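Local coordinates for protein diaminopimelate decarboxylase (Helicobacter pylori, PDB 2QGH) that probably catalyses the pyridoxal-5'-phosphate-dependent decarboxylation of diaminopimelate to L-lysine, the last step of lysine biosynthesis, at residues L128-S132 with F133-K137; F177-G180 with E181-L185; P215-E218 with A219-V223; K407-A410 with L411-W415. One frame throughout, in Å; residues are numbered along the deposited sequence.

Contact 1: L128-S132 with F133-K137; sequences LNVES and FMELK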
loop_
_atom_site.group_PDB
_atom_site.type_symbol
_atom_site.label_atom_id
_atom_site.label_comp_id
_atom_site.label_asym_id
_atom_site.label_seq_id
_atom_site.Cartn_x
_atom_site.Cartn_y
_atom_site.Cartn_z
ATOM N N LEU A 128 17.135 19.658 -11.494
ATOM C CA LEU A 128 17.134 18.575 -10.524
ATOM C C LEU A 128 17.149 19.260 -9.164
ATOM O O LEU A 128 17.996 20.113 -8.903
ATOM C CB LEU A 128 18.373 17.687 -10.678
ATOM C CG LEU A 128 18.270 16.464 -11.598
ATOM C CD1 LEU A 128 18.188 16.897 -13.045
ATOM C CD2 LEU A 128 19.478 15.576 -11.396
ATOM N N ASN A 129 16.197 18.904 -8.312
ATOM C CA ASN A 129 16.104 19.494 -6.986
ATOM C C ASN A 129 16.810 18.543 -6.044
ATOM O O ASN A 129 16.271 17.497 -5.687
ATOM C CB ASN A 129 14.636 19.668 -6.611
ATOM C CG ASN A 129 14.446 20.566 -5.414
ATOM O OD1 ASN A 129 15.090 21.610 -5.300
ATOM N ND2 ASN A 129 13.551 20.174 -4.522
ATOM N N VAL A 130 18.030 18.902 -5.653
ATOM C CA VAL A 130 18.829 18.028 -4.797
ATOM C C VAL A 130 18.529 18.167 -3.309
ATOM O O VAL A 130 18.269 19.262 -2.806
ATOM C CB VAL A 130 20.340 18.232 -5.061
ATOM C CG1 VAL A 130 20.556 18.593 -6.518
ATOM C CG2 VAL A 130 20.894 19.286 -4.164
ATOM N N GLU A 131 18.581 17.037 -2.612
ATOM C CA GLU A 131 18.275 17.001 -1.196
ATOM C C GLU A 131 19.485 16.710 -0.311
ATOM O O GLU A 131 19.383 16.765 0.911
ATOM C CB GLU A 131 17.179 15.961 -0.950
ATOM C CG GLU A 131 16.029 16.029 -1.951
ATOM C CD GLU A 131 14.683 16.302 -1.298
ATOM O OE1 GLU A 131 13.657 16.238 -2.007
ATOM O OE2 GLU A 131 14.653 16.585 -0.081
ATOM N N SER A 132 20.626 16.392 -0.919
ATOM C CA SER A 132 21.827 16.117 -0.133
ATOM C C SER A 132 23.084 16.585 -0.851
ATOM O O SER A 132 23.108 16.693 -2.072
ATOM C CB SER A 132 21.939 14.616 0.186
ATOM O OG SER A 132 22.311 13.854 -0.955
ATOM N N PHE A 133 24.134 16.867 -0.090
ATOM C CA PHE A 133 25.381 17.310 -0.687
ATOM C C PHE A 133 25.983 16.169 -1.508
ATOM O O PHE A 133 26.570 16.407 -2.560
ATOM C CB PHE A 133 26.357 17.765 0.405
ATOM C CG PHE A 133 27.362 18.798 -0.052
ATOM C CD1 PHE A 133 27.993 19.623 0.876
ATOM C CD2 PHE A 133 27.666 18.961 -1.402
ATOM C CE1 PHE A 133 28.908 20.601 0.465
ATOM C CE2 PHE A 133 28.580 19.936 -1.821
ATOM C CZ PHE A 133 29.198 20.755 -0.886
ATOM N N MET A 134 25.824 14.934 -1.034
ATOM C CA MET A 134 26.354 13.775 -1.749
ATOM C C MET A 134 25.614 13.583 -3.073
ATOM O O MET A 134 26.172 13.062 -4.032
ATOM C CB MET A 134 26.248 12.502 -0.893
ATOM C CG MET A 134 27.035 11.312 -1.469
ATOM S SD MET A 134 26.983 9.766 -0.496
ATOM C CE MET A 134 27.891 10.293 1.016
ATOM N N GLU A 135 24.352 14.001 -3.125
ATOM C CA GLU A 135 23.575 13.894 -4.358
ATOM C C GLU A 135 24.134 14.910 -5.351
ATOM O O GLU A 135 24.261 14.633 -6.536
ATOM C CB GLU A 135 22.098 14.220 -4.108
ATOM C CG GLU A 135 21.184 13.887 -5.284
ATOM C CD GLU A 135 19.908 14.723 -5.300
ATOM O OE1 GLU A 135 19.396 15.054 -4.208
ATOM O OE2 GLU A 135 19.409 15.036 -6.407
ATOM N N LEU A 136 24.450 16.099 -4.853
ATOM C CA LEU A 136 24.989 17.167 -5.679
ATOM C C LEU A 136 26.311 16.742 -6.322
ATOM O O LEU A 136 26.558 17.020 -7.495
ATOM C CB LEU A 136 25.203 18.424 -4.831
ATOM C CG LEU A 136 25.476 19.737 -5.572
ATOM C CD1 LEU A 136 24.216 20.201 -6.299
ATOM C CD2 LEU A 136 25.925 20.796 -4.574
ATOM N N LYS A 137 27.160 16.075 -5.549
ATOM C CA LYS A 137 28.449 15.616 -6.059
ATOM C C LYS A 137 28.241 14.487 -7.063
ATOM O O LYS A 137 28.998 14.343 -8.023
ATOM C CB LYS A 137 29.332 15.127 -4.904
ATOM C CG LYS A 137 29.827 16.235 -3.983
ATOM C CD LYS A 137 30.555 15.659 -2.776
ATOM C CE LYS A 137 31.246 16.740 -1.952
ATOM N NZ LYS A 137 32.521 17.201 -2.576
HETATM O O HOH W 1 19.582 13.161 -1.718
#
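Phe-133 follows Ser-132 as the first residue of helix 133-146, which takes over from barrel strand 127-130 after one short turn. Its ring turns to Trp-190 of helix 181-193 and meets it edge-to-face. Met-134 only brushes the cap, with CB 4.2 Å from Ser-132 OG. Glu-135 carries most of the contact. Its N donates to Ser-132 OG at 3.0 Å, the N-cap bond. With chi1 at 73°, this hydroxyl stands between its own backbone N and carbonyl carbon, which brings it over the first helical turn. The Glu-135 chain runs back alongside Val-130, OE1 close to its CA, and OE1 accepts from Glu-131 N at 2.7 Å, on the syn side but 27° out of the carboxylate plane. One water also links the two side chains, accepting from Ser-132 OG and donating to Glu-135 OE1. Leu-136 N then bonds to Ser-132 O at 3.1 Å, and Leu-136 CD1 packs on Val-130 CG1 at 4.0 Å. The N-cap serine takes the Glu-135 N-H, but the return bond goes to Glu-131 N, so this is not a classical capping box. Lys-112 forms a salt bridge with Glu-135 OE2, so both oxygens of this buried carboxylate have donors, which would probably favour its ionised form.

Contact 2: F177-G180 with E181-L185; sequences FGVG and EKEAL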
loop_
_atom_site.group_PDB
_atom_site.type_symbol
_atom_site.label_atom_id
_atom_site.label_comp_id
_atom_site.label_asym_id
_atom_site.label_seq_id
_atom_site.Cartn_x
_atom_site.Cartn_y
_atom_site.Cartn_z
ATOM N N PHE A 177 13.920 15.372 4.363
ATOM C CA PHE A 177 13.819 16.258 3.212
ATOM C C PHE A 177 14.498 17.610 3.361
ATOM O O PHE A 177 14.358 18.279 4.384
ATOM C CB PHE A 177 12.345 16.468 2.869
ATOM C CG PHE A 177 11.593 15.189 2.634
ATOM C CD1 PHE A 177 11.827 14.426 1.494
ATOM C CD2 PHE A 177 10.660 14.736 3.560
ATOM C CE1 PHE A 177 11.138 13.226 1.279
ATOM C CE2 PHE A 177 9.969 13.540 3.354
ATOM C CZ PHE A 177 10.209 12.785 2.211
ATOM N N GLY A 178 15.222 18.005 2.317
ATOM C CA GLY A 178 15.907 19.283 2.310
ATOM C C GLY A 178 17.099 19.356 3.243
ATOM O O GLY A 178 17.474 18.366 3.869
ATOM N N VAL A 179 17.707 20.535 3.328
ATOM C CA VAL A 179 18.855 20.726 4.208
ATOM C C VAL A 179 18.804 22.096 4.882
ATOM O O VAL A 179 18.157 23.019 4.381
ATOM C CB VAL A 179 20.191 20.600 3.445
ATOM C CG1 VAL A 179 21.322 20.588 4.427
ATOM C CG2 VAL A 179 20.223 19.331 2.612
ATOM N N GLY A 180 19.480 22.210 6.024
ATOM C CA GLY A 180 19.517 23.464 6.756
ATOM C C GLY A 180 20.156 24.595 5.974
ATOM O O GLY A 180 20.778 24.374 4.939
ATOM N N GLU A 181 20.020 25.812 6.474
ATOM C CA GLU A 181 20.574 26.980 5.797
ATOM C C GLU A 181 22.092 26.964 5.623
ATOM O O GLU A 181 22.596 27.206 4.530
ATOM C CB GLU A 181 20.182 28.255 6.536
ATOM C CG GLU A 181 20.480 29.512 5.751
ATOM C CD GLU A 181 20.258 30.756 6.565
ATOM O OE1 GLU A 181 19.140 30.944 7.088
ATOM O OE2 GLU A 181 21.208 31.546 6.684
ATOM N N LYS A 182 22.818 26.690 6.700
ATOM C CA LYS A 182 24.272 26.667 6.632
ATOM C C LYS A 182 24.757 25.700 5.555
ATOM O O LYS A 182 25.518 26.078 4.665
ATOM C CB LYS A 182 24.861 26.267 7.987
ATOM C CG LYS A 182 24.409 27.126 9.167
ATOM C CD LYS A 182 24.869 28.589 9.051
ATOM C CE LYS A 182 23.809 29.481 8.417
ATOM N NZ LYS A 182 22.568 29.538 9.251
ATOM N N GLU A 183 24.313 24.449 5.643
ATOM C CA GLU A 183 24.708 23.430 4.681
ATOM C C GLU A 183 24.308 23.817 3.260
ATOM O O GLU A 183 25.050 23.571 2.311
ATOM C CB GLU A 183 24.066 22.091 5.042
ATOM C CG GLU A 183 24.312 20.986 4.018
ATOM C CD GLU A 183 25.453 20.072 4.390
ATOM O OE1 GLU A 183 25.728 19.111 3.636
ATOM O OE2 GLU A 183 26.074 20.312 5.441
ATOM N N ALA A 184 23.131 24.415 3.118
ATOM C CA ALA A 184 22.643 24.823 1.808
ATOM C C ALA A 184 23.543 25.901 1.219
ATOM O O ALA A 184 23.891 25.857 0.037
ATOM C CB ALA A 184 21.220 25.339 1.921
ATOM N N LEU A 185 23.910 26.870 2.048
ATOM C CA LEU A 185 24.778 27.953 1.610
ATOM C C LEU A 185 26.055 27.365 1.046
ATOM O O LEU A 185 26.542 27.800 0.007
ATOM C CB LEU A 185 25.108 28.887 2.777
ATOM C CG LEU A 185 23.971 29.819 3.215
ATOM C CD1 LEU A 185 24.325 30.505 4.525
ATOM C CD2 LEU A 185 23.710 30.845 2.124
#
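The N-terminal cap of helix 181-193, one of the outer helices of the beta/alpha barrel, joins Gly-180 to Ala-184. Gly-180 occupies the N-cap position, and its carbonyl starts the helical bonding: Ala-184 N donates to Gly-180 O at 3.0 Å with an N-H...O angle of 150°. Leu-185 N follows with a bond to Glu-181 O at 2.8 Å, so the regular i to i+4 pattern is under way from the first turn. Having no side chain, Gly-180 offers no capping hydroxyl or carboxylate to the first turn. Upstream, Gly-178 has a positive phi (71°), a region that favours glycine, while the chain runs on extended. Its two backbone polar atoms are both used: N bonds to Glu-131 OE2, and O accepts from Lys-299 of the second subunit. Val-179 directs its CB toward the helix and lies beside the CB and CG of Glu-183, but the modelled approach is too close for carbons and its detail is doubtful. On the outer side of the turn, Glu-181 reaches out with CG anti to the backbone N (chi1 -168°), and the bent chain of Lys-182 curls round to it in a long salt bridge, NZ to OE2 at 3.5 Å. Toward the protein interior, the methyl of Ala-184 touches Ile-156 and sits beside the cap carbonyl, with CB 3.2 Å from Gly-180 O.

Contact 3: P215-E218 with A219-V223; sequences PIIE and ASQKV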
loop_
_atom_site.group_PDB
_atom_site.type_symbol
_atom_site.label_atom_id
_atom_site.label_comp_id
_atom_site.label_asym_id
_atom_site.label_seq_id
_atom_site.Cartn_x
_atom_site.Cartn_y
_atom_site.Cartn_z
ATOM N N PRO A 215 2.264 28.582 8.428
ATOM C CA PRO A 215 3.535 27.869 8.266
ATOM C C PRO A 215 4.141 28.048 6.872
ATOM O O PRO A 215 5.354 28.180 6.726
ATOM C CB PRO A 215 3.156 26.421 8.563
ATOM C CG PRO A 215 2.046 26.564 9.539
ATOM C CD PRO A 215 1.220 27.670 8.916
ATOM N N ILE A 216 3.290 28.062 5.854
ATOM C CA ILE A 216 3.745 28.227 4.478
ATOM C C ILE A 216 4.394 29.602 4.315
ATOM O O ILE A 216 5.525 29.718 3.821
ATOM C CB ILE A 216 2.562 28.075 3.497
ATOM C CG1 ILE A 216 1.919 26.698 3.692
ATOM C CG2 ILE A 216 3.038 28.232 2.056
ATOM C CD1 ILE A 216 0.613 26.509 2.950
ATOM N N ILE A 217 3.682 30.638 4.753
ATOM C CA ILE A 217 4.180 32.006 4.675
ATOM C C ILE A 217 5.492 32.168 5.442
ATOM O O ILE A 217 6.441 32.776 4.939
ATOM C CB ILE A 217 3.143 32.996 5.221
ATOM C CG1 ILE A 217 1.868 32.893 4.392
ATOM C CG2 ILE A 217 3.696 34.417 5.185
ATOM C CD1 ILE A 217 2.111 33.046 2.897
ATOM N N GLU A 218 5.551 31.616 6.651
ATOM C CA GLU A 218 6.767 31.707 7.443
ATOM C C GLU A 218 7.922 31.078 6.669
ATOM O O GLU A 218 9.037 31.587 6.679
ATOM C CB GLU A 218 6.596 30.995 8.782
ATOM C CG GLU A 218 7.820 31.088 9.681
ATOM C CD GLU A 218 7.670 30.291 10.969
ATOM O OE1 GLU A 218 8.657 30.194 11.735
ATOM O OE2 GLU A 218 6.565 29.762 11.216
ATOM N N ALA A 219 7.647 29.976 5.982
ATOM C CA ALA A 219 8.677 29.298 5.203
ATOM C C ALA A 219 9.103 30.164 4.015
ATOM O O ALA A 219 10.284 30.253 3.693
ATOM C CB ALA A 219 8.162 27.949 4.718
ATOM N N SER A 220 8.136 30.806 3.369
ATOM C CA SER A 220 8.428 31.667 2.230
ATOM C C SER A 220 9.346 32.825 2.616
ATOM O O SER A 220 10.279 33.161 1.888
ATOM C CB SER A 220 7.128 32.223 1.643
ATOM O OG SER A 220 6.297 31.178 1.162
ATOM N N GLN A 221 9.079 33.437 3.763
ATOM C CA GLN A 221 9.887 34.557 4.227
ATOM C C GLN A 221 11.316 34.118 4.507
ATOM O O GLN A 221 12.271 34.740 4.039
ATOM C CB GLN A 221 9.270 35.150 5.489
ATOM C CG GLN A 221 7.806 35.488 5.332
ATOM C CD GLN A 221 7.182 36.004 6.607
ATOM O OE1 GLN A 221 7.469 35.508 7.698
ATOM N NE2 GLN A 221 6.309 36.998 6.476
ATOM N N LYS A 222 11.466 33.043 5.270
ATOM C CA LYS A 222 12.790 32.553 5.600
ATOM C C LYS A 222 13.586 32.191 4.359
ATOM O O LYS A 222 14.753 32.546 4.253
ATOM C CB LYS A 222 12.700 31.350 6.538
ATOM C CG LYS A 222 12.413 31.727 7.992
ATOM C CD LYS A 222 11.113 32.519 8.135
ATOM C CE LYS A 222 10.865 32.967 9.575
ATOM N NZ LYS A 222 10.757 31.828 10.533
ATOM N N VAL A 223 12.960 31.488 3.421
ATOM C CA VAL A 223 13.651 31.089 2.197
ATOM C C VAL A 223 13.893 32.290 1.288
ATOM O O VAL A 223 14.861 32.317 0.533
ATOM C CB VAL A 223 12.858 30.003 1.425
ATOM C CG1 VAL A 223 13.596 29.619 0.143
ATOM C CG2 VAL A 223 12.677 28.771 2.314
#
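Ser-220 reaches back to the carbonyl of Ile-216, one turn earlier in helix 213-232, an outer helix of the beta/alpha barrel that belongs to the beta-alpha-beta unit between strands 197-203 and 239-241. Backbone bonds of the i to i+4 kind come first. Ala-219 N donates to Pro-215 O, Ser-220 N to Ile-216 O at 2.9 Å, and Gln-221 N to Ile-217 O at 3.0 Å. Lys-222 N continues the series to Glu-218 O, although the position of that oxygen is less certain. A side-chain hydroxyl adds a second grip: Ser-220 OG donates to Ile-216 O at 3.1 Å, approaching from above the carbonyl plane while the amide of the same serine lies in it. With chi1 at -62° the hydroxyl sits beside its own backbone N, which points it back at the preceding turn. Ile-216 O thus serves two donors from a single residue, and the proton of this buried hydroxyl is used within the helix. Van der Waals contacts flank these bonds. Ile-217 CG2 rests against the amide of Gln-221, 3.9 Å from NE2, while elsewhere on the helix Ile-216 packs on Tyr-261 and Ser-220 on Ile-265, both from helix 258-268. Charge pairing occupies the outer side. Glu-218 extends straight out, and the Lys-222 chain, bent at chi2 and chi4, crosses to it, though its middle is modelled too close to the Glu-218 carbonyl and its course is doubtful. In the salt bridge, Lys-222 NZ meets the anti lone pair of Glu-218 OE1 at 2.9 Å.

Contact 4: K407-A410 with L411-W415; sequences KREA and LEDLW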
loop_
_atom_site.group_PDB
_atom_site.type_symbol
_atom_site.label_atom_id
_atom_site.label_comp_id
_atom_site.label_asym_id
_atom_site.label_seq_id
_atom_site.Cartn_x
_atom_site.Cartn_y
_atom_site.Cartn_z
ATOM N N LYS A 407 -7.680 0.415 -18.192
ATOM C CA LYS A 407 -8.430 -0.822 -18.227
ATOM C C LYS A 407 -8.223 -1.584 -16.926
ATOM O O LYS A 407 -7.167 -1.487 -16.307
ATOM C CB LYS A 407 -7.983 -1.672 -19.415
ATOM C CG LYS A 407 -8.786 -2.956 -19.595
ATOM C CD LYS A 407 -10.236 -2.660 -19.996
ATOM C CE LYS A 407 -11.132 -2.163 -18.845
ATOM N NZ LYS A 407 -11.502 -3.199 -17.835
ATOM N N ARG A 408 -9.236 -2.326 -16.497
ATOM C CA ARG A 408 -9.103 -3.103 -15.274
ATOM C C ARG A 408 -8.113 -4.236 -15.515
ATOM O O ARG A 408 -7.997 -4.755 -16.623
ATOM C CB ARG A 408 -10.438 -3.691 -14.841
ATOM C CG ARG A 408 -10.391 -4.278 -13.434
ATOM C CD ARG A 408 -11.618 -5.107 -13.134
ATOM N NE ARG A 408 -12.841 -4.363 -13.414
ATOM C CZ ARG A 408 -13.291 -3.327 -12.706
ATOM N NH1 ARG A 408 -12.628 -2.877 -11.639
ATOM N NH2 ARG A 408 -14.420 -2.733 -13.082
ATOM N N GLU A 409 -7.397 -4.615 -14.467
ATOM C CA GLU A 409 -6.412 -5.682 -14.564
ATOM C C GLU A 409 -7.069 -7.068 -14.590
ATOM O O GLU A 409 -8.022 -7.336 -13.849
ATOM C CB GLU A 409 -5.475 -5.582 -13.370
ATOM C CG GLU A 409 -4.005 -5.626 -13.703
ATOM C CD GLU A 409 -3.178 -5.074 -12.564
ATOM O OE1 GLU A 409 -3.571 -5.306 -11.398
ATOM O OE2 GLU A 409 -2.145 -4.416 -12.831
ATOM N N ALA A 410 -6.568 -7.951 -15.449
ATOM C CA ALA A 410 -7.099 -9.309 -15.514
ATOM C C ALA A 410 -6.451 -10.103 -14.380
ATOM O O ALA A 410 -5.363 -9.759 -13.914
ATOM C CB ALA A 410 -6.771 -9.951 -16.860
ATOM N N LEU A 411 -7.128 -11.155 -13.933
ATOM C CA LEU A 411 -6.622 -11.998 -12.858
ATOM C C LEU A 411 -5.227 -12.504 -13.203
ATOM O O LEU A 411 -4.354 -12.591 -12.338
ATOM C CB LEU A 411 -7.570 -13.180 -12.643
ATOM C CG LEU A 411 -8.190 -13.374 -11.260
ATOM C CD1 LEU A 411 -8.558 -12.047 -10.635
ATOM C CD2 LEU A 411 -9.417 -14.248 -11.401
ATOM N N GLU A 412 -5.010 -12.815 -14.477
ATOM C CA GLU A 412 -3.719 -13.324 -14.913
ATOM C C GLU A 412 -2.582 -12.306 -14.842
ATOM O O GLU A 412 -1.414 -12.687 -14.804
ATOM C CB GLU A 412 -3.823 -13.879 -16.331
ATOM C CG GLU A 412 -4.969 -14.860 -16.525
ATOM C CD GLU A 412 -6.258 -14.162 -16.936
ATOM O OE1 GLU A 412 -6.263 -13.517 -18.011
ATOM O OE2 GLU A 412 -7.261 -14.251 -16.192
ATOM N N ASP A 413 -2.909 -11.018 -14.835
ATOM C CA ASP A 413 -1.868 -9.999 -14.757
ATOM C C ASP A 413 -1.221 -10.006 -13.374
ATOM O O ASP A 413 -0.116 -9.508 -13.196
ATOM C CB ASP A 413 -2.429 -8.598 -15.060
ATOM C CG ASP A 413 -2.961 -8.469 -16.478
ATOM O OD1 ASP A 413 -2.399 -9.109 -17.392
ATOM O OD2 ASP A 413 -3.935 -7.720 -16.690
ATOM N N LEU A 414 -1.907 -10.579 -12.393
ATOM C CA LEU A 414 -1.373 -10.636 -11.036
ATOM C C LEU A 414 -0.102 -11.469 -10.935
ATOM O O LEU A 414 0.817 -11.119 -10.207
ATOM C CB LEU A 414 -2.402 -11.233 -10.071
ATOM C CG LEU A 414 -3.701 -10.478 -9.771
ATOM C CD1 LEU A 414 -4.730 -11.453 -9.177
ATOM C CD2 LEU A 414 -3.428 -9.315 -8.821
ATOM N N TRP A 415 -0.053 -12.572 -11.673
ATOM C CA TRP A 415 1.087 -13.482 -11.597
ATOM C C TRP A 415 1.843 -13.692 -12.901
ATOM O O TRP A 415 2.630 -14.633 -13.020
ATOM C CB TRP A 415 0.601 -14.831 -11.060
ATOM C CG TRP A 415 -0.476 -15.458 -11.905
ATOM C CD1 TRP A 415 -0.316 -16.052 -13.123
ATOM C CD2 TRP A 415 -1.875 -15.545 -11.602
ATOM N NE1 TRP A 415 -1.519 -16.501 -13.594
ATOM C CE2 TRP A 415 -2.495 -16.205 -12.682
ATOM C CE3 TRP A 415 -2.664 -15.130 -10.520
ATOM C CZ2 TRP A 415 -3.870 -16.465 -12.717
ATOM C CZ3 TRP A 415 -4.038 -15.389 -10.554
ATOM C CH2 TRP A 415 -4.622 -16.050 -11.647
#
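Ala-410 and Asp-413 are joined by two hydrogen bonds that run in opposite directions. Asp-413 N donates to Ala-410 O at 2.9 Å, coming from well above the carbonyl plane. In return, Ala-410 N donates to Asp-413 OD2 at 2.9 Å, meeting that oxygen 43° out of the carboxylate plane. The Asp-413 carboxylate gets there because CG stands beside its own backbone N (chi1 -64°), folding the group back over the start of the turn. Its other oxygen, OD1, forms a salt bridge with Arg-416. Van der Waals contact backs the polar pair: Glu-409 CG lies 3.6 Å from Asp-413 CB, and the methyl of Ala-410 leans on OD2. Glu-409 OE1 is held by Gln-385 and the backbone N of Lys-391, while OE2 lies 5.4 Å from Asp-413 OD2. Within 411-415 the chain doubles over Trp-415, Leu-411 O and Glu-412 CA lying over one face of its ring near the rim. Gln-93 of the second subunit packs on Leu-411 and Trp-415. Residues 410-413 form a type I turn, with the aspartate side chain accepting from the N-H of the turn's first residue, as the side chain at N3 does in a capping box.

How the contacts relate
From the N terminus, contact 1 closes the short turn between barrel strand 127-130 and helix 133-146. Contact 2 ends the long loop after strand 150-155 by starting helix 181-193. Contact 3 closes no loop, lying wholly inside helix 213-232, and contact 4 folds the tail beyond strand 402-406. The four follow in series, none nested or crossing. Contacts 1 and 2 touch, the turn of one against the loop of the other, with Phe-133 also packing on Glu-183, and both border the second subunit. Contact 3 comes within about 5 Å of contact 2, nearest atoms, without touching. Contacts 1 to 3 belong to the barrel; contact 4, beside the second subunit, follows a strand of the mixed sheet.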